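PDB 6SGF: beta-xylanase from Roseburia intestinalis L1-82, which probably hydrolyses internal beta-1,4-xylosidic linkages of xylan, this chain being its low-affinity xylan-binding module of family CBM86. Local coordinates for residues B[34-39]-B[110-116]. Residues are numbered along the deposited sequence; the frame is centred on the assembly and turned at random.
Sequences FAKQYN and MITEDKP. With XYP (beta-D-xylopyranose), chain H; XYP (beta-D-xylopyranose), chain C; XYP (beta-D-xylopyranose), chain D.
Met-110 runs alongside Tyr-38, the two side chains heading in a common direction, with SD 4.0 Å from Tyr-38 CD1; since the sulfur sits 69° off the ring normal, this Met-aromatic contact is oblique. The bend of Met-110 at chi3 swings CE in beside SD, both near O3 of xylose H. C5 of that same sugar lies over the centre of one face of the Tyr-38 ring, while Gln-37 CG backs the opposite face; Tyr-38, Met-110 and Thr-112 all belong to the glycan pocket. Ile-111 is gripped through its backbone at both ends: its N donates to Asn-39 O (3.2 Å), and its O accepts from Tyr-38 N (2.9 Å). Its CG2 sits over the face of the Phe-34 ring in a CH-pi contact, 3.5 Å from the ring centroid and 13° off the normal. Thr-112 sets CG2 at the edge of the Tyr-38 ring, 4.0 Å from CE1, and its carbonyl O receives Gln-37 NE2 at 2.9 Å in a nearly straight bond (163°). Replacing Gln-37 by an alanine would probably leave that carbonyl without its amide donor and the face of Tyr-38 turned away from xylose H less firmly backed. Beyond Glu-113, Asp-114 O is linked through one water to Gln-37 N and Lys-36 NZ. Pro-116 closes the contact, with CG 3.5 Å from Ala-35 O. The type II turn of Lys-36 to Asn-39, connecting strands 29-34 and 40-50, thus packs against the loop between strands 103-110 and 119-130, while Ser-69 of strand 68-73 and the pocket residue Tyr-86 of strand 84-88 touch Met-110 and Thr-112.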
ATOM      1  N   PHE B  34      -8.118  -8.923 -18.191  1.00 22.52           N
ATOM      2  CA  PHE B  34      -9.490  -9.377 -18.377  1.00 16.77           C
ATOM      3  C   PHE B  34      -9.726  -9.697 -19.847  1.00 23.02           C
ATOM      4  O   PHE B  34      -9.464  -8.866 -20.722  1.00 26.07           O
ATOM      5  CB  PHE B  34     -10.504  -8.331 -17.957  1.00 20.74           C
ATOM      6  CG  PHE B  34     -10.294  -7.771 -16.594  1.00 17.18           C
ATOM      7  CD1 PHE B  34      -9.545  -6.611 -16.437  1.00 20.72           C
ATOM      8  CD2 PHE B  34     -10.893  -8.342 -15.502  1.00 18.15           C
ATOM      9  CE1 PHE B  34      -9.355  -6.063 -15.182  1.00 20.05           C
ATOM     10  CE2 PHE B  34     -10.738  -7.789 -14.238  1.00 20.31           C
ATOM     11  CZ  PHE B  34      -9.972  -6.629 -14.092  1.00 16.87           C
ATOM     12  N   ALA B  35     -10.228 -10.886 -20.118  1.00 21.97           N
ATOM     13  CA  ALA B  35     -10.452 -11.310 -21.486  1.00 22.33           C
ATOM     14  C   ALA B  35     -11.909 -11.238 -21.916  1.00 26.65           C
ATOM     15  O   ALA B  35     -12.178 -11.077 -23.113  1.00 26.61           O
ATOM     16  CB  ALA B  35      -9.953 -12.751 -21.637  1.00 28.40           C
ATOM     17  N   LYS B  36     -12.834 -11.348 -20.982  1.00 20.41           N
ATOM     18  CA  LYS B  36     -14.251 -11.343 -21.354  1.00 19.08           C
ATOM     19  C   LYS B  36     -15.041 -10.448 -20.415  1.00 22.12           C
ATOM     20  O   LYS B  36     -14.595 -10.170 -19.327  1.00 18.64           O
ATOM     21  CB  LYS B  36     -14.834 -12.748 -21.292  1.00 29.42           C
ATOM     22  CG  LYS B  36     -15.988 -13.001 -22.240  1.00 42.92           C
ATOM     23  CD  LYS B  36     -17.355 -13.213 -21.613  1.00 49.56           C
ATOM     24  CE  LYS B  36     -18.450 -13.427 -22.650  1.00 53.58           C
ATOM     25  NZ  LYS B  36     -18.762 -12.221 -23.439  1.00 54.09           N
ATOM     26  N   GLN B  37     -16.228 -10.059 -20.857  1.00 21.42           N
ATOM     27  CA  GLN B  37     -17.164  -9.250 -20.073  1.00 24.17           C
ATOM     28  C   GLN B  37     -17.432  -9.975 -18.753  1.00 22.94           C
ATOM     29  O   GLN B  37     -17.648 -11.152 -18.745  1.00 19.39           O
ATOM     30  CB  GLN B  37     -18.485  -9.036 -20.815  1.00 18.97           C
ATOM     31  CG  GLN B  37     -19.333  -7.945 -20.211  1.00 24.03           C
ATOM     32  CD  GLN B  37     -20.614  -7.679 -20.955  1.00 30.23           C
ATOM     33  OE1 GLN B  37     -21.201  -8.574 -21.533  1.00 33.12           O
ATOM     34  NE2 GLN B  37     -21.037  -6.441 -20.943  1.00 24.68           N
ATOM     35  N   TYR B  38     -17.414  -9.204 -17.688  1.00 19.11           N
ATOM     36  CA  TYR B  38     -17.737  -9.614 -16.320  1.00 17.67           C
ATOM     37  C   TYR B  38     -16.651 -10.492 -15.702  1.00 17.96           C
ATOM     38  O   TYR B  38     -16.828 -10.947 -14.556  1.00 18.67           O
ATOM     39  CB  TYR B  38     -19.100 -10.335 -16.184  1.00 19.24           C
ATOM     40  CG  TYR B  38     -20.250  -9.451 -16.636  1.00 22.47           C
ATOM     41  CD1 TYR B  38     -20.332  -8.134 -16.224  1.00 21.32           C
ATOM     42  CD2 TYR B  38     -21.242  -9.925 -17.492  1.00 29.86           C
ATOM     43  CE1 TYR B  38     -21.356  -7.300 -16.659  1.00 25.77           C
ATOM     44  CE2 TYR B  38     -22.286  -9.085 -17.928  1.00 25.94           C
ATOM     45  CZ  TYR B  38     -22.330  -7.782 -17.497  1.00 28.79           C
ATOM     46  OH  TYR B  38     -23.340  -6.929 -17.889  1.00 27.42           O
ATOM     47  N   ASN B  39     -15.527 -10.716 -16.395  1.00 18.53           N
ATOM     48  CA  ASN B  39     -14.347 -11.290 -15.762  1.00 16.73           C
ATOM     49  C   ASN B  39     -14.011 -10.462 -14.517  1.00 15.80           C
ATOM     50  O   ASN B  39     -14.130  -9.232 -14.508  1.00 14.52           O
ATOM     51  CB  ASN B  39     -13.120 -11.264 -16.693  1.00 18.30           C
ATOM     52  CG  ASN B  39     -12.977 -12.501 -17.610  1.00 22.89           C
ATOM     53  OD1 ASN B  39     -12.011 -12.582 -18.368  1.00 23.43           O
ATOM     54  ND2 ASN B  39     -13.909 -13.431 -17.550  1.00 21.29           N
ATOM     55  N   MET B 110     -14.050  -6.038 -11.195  1.00 12.27           N
ATOM     56  CA  MET B 110     -14.681  -6.652 -12.359  1.00 15.04           C
ATOM     57  C   MET B 110     -14.693  -5.652 -13.518  1.00 18.84           C
ATOM     58  O   MET B 110     -14.656  -4.444 -13.298  1.00 13.92           O
ATOM     59  CB  MET B 110     -16.120  -7.075 -12.001  1.00 16.54           C
ATOM     60  CG  MET B 110     -16.924  -7.625 -13.135  1.00 16.82           C
ATOM     61  SD  MET B 110     -18.617  -8.042 -12.591  1.00 17.61           S
ATOM     62  CE  MET B 110     -19.402  -6.452 -12.408  1.00 15.50           C
ATOM     63  N   ILE B 111     -14.766  -6.141 -14.756  1.00 15.69           N
ATOM     64  CA  ILE B 111     -14.992  -5.260 -15.909  1.00 15.99           C
ATOM     65  C   ILE B 111     -16.379  -5.516 -16.486  1.00 18.47           C
ATOM     66  O   ILE B 111     -16.875  -6.647 -16.477  1.00 17.13           O
ATOM     67  CB  ILE B 111     -13.923  -5.414 -17.014  1.00 14.05           C
ATOM     68  CG1 ILE B 111     -13.845  -6.843 -17.530  1.00 16.40           C
ATOM     69  CG2 ILE B 111     -12.574  -4.912 -16.494  1.00 20.27           C
ATOM     70  CD1 ILE B 111     -13.620  -6.887 -19.049  1.00 25.89           C
ATOM     71  N   THR B 112     -16.994  -4.453 -17.013  1.00 20.72           N
ATOM     72  CA  THR B 112     -18.277  -4.572 -17.701  1.00 16.92           C
ATOM     73  C   THR B 112     -18.150  -4.407 -19.205  1.00 22.76           C
ATOM     74  O   THR B 112     -19.158  -4.526 -19.918  1.00 21.01           O
ATOM     75  CB  THR B 112     -19.290  -3.540 -17.189  1.00 19.87           C
ATOM     76  OG1 THR B 112     -18.735  -2.231 -17.289  1.00 20.98           O
ATOM     77  CG2 THR B 112     -19.656  -3.803 -15.737  1.00 19.87           C
ATOM     78  N   GLU B 113     -16.955  -4.136 -19.716  1.00 23.32           N
ATOM     79  CA  GLU B 113     -16.778  -3.989 -21.160  1.00 21.48           C
ATOM     80  C   GLU B 113     -17.107  -5.285 -21.908  1.00 24.65           C
ATOM     81  O   GLU B 113     -16.566  -6.356 -21.600  1.00 23.64           O
ATOM     82  CB  GLU B 113     -15.336  -3.577 -21.437  1.00 22.20           C
ATOM     83  CG  GLU B 113     -15.070  -2.792 -22.697  1.00 41.88           C
ATOM     84  CD  GLU B 113     -15.630  -1.384 -22.629  1.00 48.51           C
ATOM     85  OE1 GLU B 113     -14.998  -0.486 -21.991  1.00 47.00           O
ATOM     86  OE2 GLU B 113     -16.705  -1.190 -23.225  1.00 48.55           O
ATOM     87  N   ASP B 114     -17.952  -5.171 -22.944  1.00 27.42           N
ATOM     88  CA  ASP B 114     -18.441  -6.345 -23.673  1.00 28.04           C
ATOM     89  C   ASP B 114     -17.366  -6.997 -24.550  1.00 26.85           C
ATOM     90  O   ASP B 114     -17.436  -8.204 -24.784  1.00 27.69           O
ATOM     91  CB  ASP B 114     -19.705  -5.996 -24.463  1.00 35.70           C
ATOM     92  CG  ASP B 114     -19.468  -4.968 -25.505  1.00 35.96           C
ATOM     93  OD1 ASP B 114     -18.343  -4.437 -25.547  1.00 41.80           O
ATOM     94  OD2 ASP B 114     -20.399  -4.707 -26.292  1.00 51.06           O
ATOM     95  N   LYS B 115     -16.412  -6.235 -25.101  1.00 28.09           N
ATOM     96  CA  LYS B 115     -15.346  -6.797 -25.942  1.00 31.36           C
ATOM     97  C   LYS B 115     -13.993  -6.242 -25.509  1.00 34.03           C
ATOM     98  O   LYS B 115     -13.409  -5.368 -26.175  1.00 28.76           O
ATOM     99  CB  LYS B 115     -15.582  -6.526 -27.430  1.00 33.52           C
ATOM    100  CG  LYS B 115     -16.917  -7.051 -27.929  1.00 32.72           C
ATOM    101  CD  LYS B 115     -16.747  -8.298 -28.786  1.00 48.63           C
ATOM    102  CE  LYS B 115     -17.956  -9.225 -28.690  1.00 52.22           C
ATOM    103  NZ  LYS B 115     -17.692 -10.390 -27.784  1.00 55.82           N
ATOM    104  N   PRO B 116     -13.445  -6.756 -24.411  1.00 23.66           N
ATOM    105  CA  PRO B 116     -12.188  -6.212 -23.888  1.00 27.72           C
ATOM    106  C   PRO B 116     -11.040  -6.388 -24.869  1.00 27.75           C
ATOM    107  O   PRO B 116     -10.915  -7.415 -25.530  1.00 28.46           O
ATOM    108  CB  PRO B 116     -11.943  -7.021 -22.601  1.00 26.45           C
ATOM    109  CG  PRO B 116     -13.132  -7.829 -22.366  1.00 24.12           C
ATOM    110  CD  PRO B 116     -13.945  -7.895 -23.619  1.00 22.42           C
TER
HETATM  111  C1  XYP H   2     -21.616 -11.836 -12.813  1.00 22.39           C
HETATM  112  C2  XYP H   2     -21.061 -10.754 -11.884  1.00 23.43           C
HETATM  113  C3  XYP H   2     -22.069  -9.671 -11.720  1.00 17.42           C
HETATM  114  C4  XYP H   2     -22.631  -9.198 -13.041  1.00 17.59           C
HETATM  115  C5  XYP H   2     -23.164 -10.338 -13.921  1.00 20.01           C
HETATM  116  O2  XYP H   2     -20.658 -11.377 -10.662  1.00 22.04           O
HETATM  117  O3  XYP H   2     -21.414  -8.556 -11.048  1.00 18.14           O
HETATM  118  O4  XYP H   2     -23.690  -8.279 -12.728  1.00 18.88           O
HETATM  119  O5  XYP H   2     -22.046 -11.261 -14.122  1.00 20.90           O
HETATM  120  C1  XYP C   3     -24.073  -7.272 -13.591  1.00 20.58           C
HETATM  121  C2  XYP C   3     -25.399  -6.652 -13.146  1.00 20.33           C
HETATM  122  C3  XYP C   3     -25.798  -5.492 -13.991  1.00 23.62           C
HETATM  123  C4  XYP C   3     -24.677  -4.516 -14.035  1.00 25.73           C
HETATM  124  C5  XYP C   3     -23.327  -5.144 -14.402  1.00 20.94           C
HETATM  125  O2  XYP C   3     -26.445  -7.623 -13.215  1.00 23.59           O
HETATM  126  O3  XYP C   3     -26.914  -4.827 -13.363  1.00 21.05           O
HETATM  127  O4  XYP C   3     -24.879  -3.535 -15.049  1.00 25.11           O
HETATM  128  O5  XYP C   3     -22.997  -6.222 -13.487  1.00 20.21           O
HETATM  129  O1  XYP D   1     -20.670 -17.899 -14.372  1.00 60.87           O
HETATM  130  C1  XYP D   1     -20.222 -16.624 -14.160  1.00 45.04           C
HETATM  131  C2  XYP D   1     -20.709 -15.718 -15.296  1.00 49.15           C
HETATM  132  C3  XYP D   1     -20.475 -14.266 -15.073  1.00 39.21           C
HETATM  133  C4  XYP D   1     -20.932 -13.992 -13.673  1.00 30.12           C
HETATM  134  C5  XYP D   1     -20.270 -14.830 -12.577  1.00 40.10           C
HETATM  135  O2  XYP D   1     -20.006 -16.142 -16.473  1.00 51.02           O
HETATM  136  O3  XYP D   1     -21.273 -13.447 -15.989  1.00 40.62           O
HETATM  137  O4  XYP D   1     -20.649 -12.638 -13.406  1.00 25.29           O
HETATM  138  O5  XYP D   1     -20.669 -16.234 -12.784  1.00 48.90           O
HETATM  139  O   HOH W   1     -16.874 -10.576 -23.889  1.00 26.59           O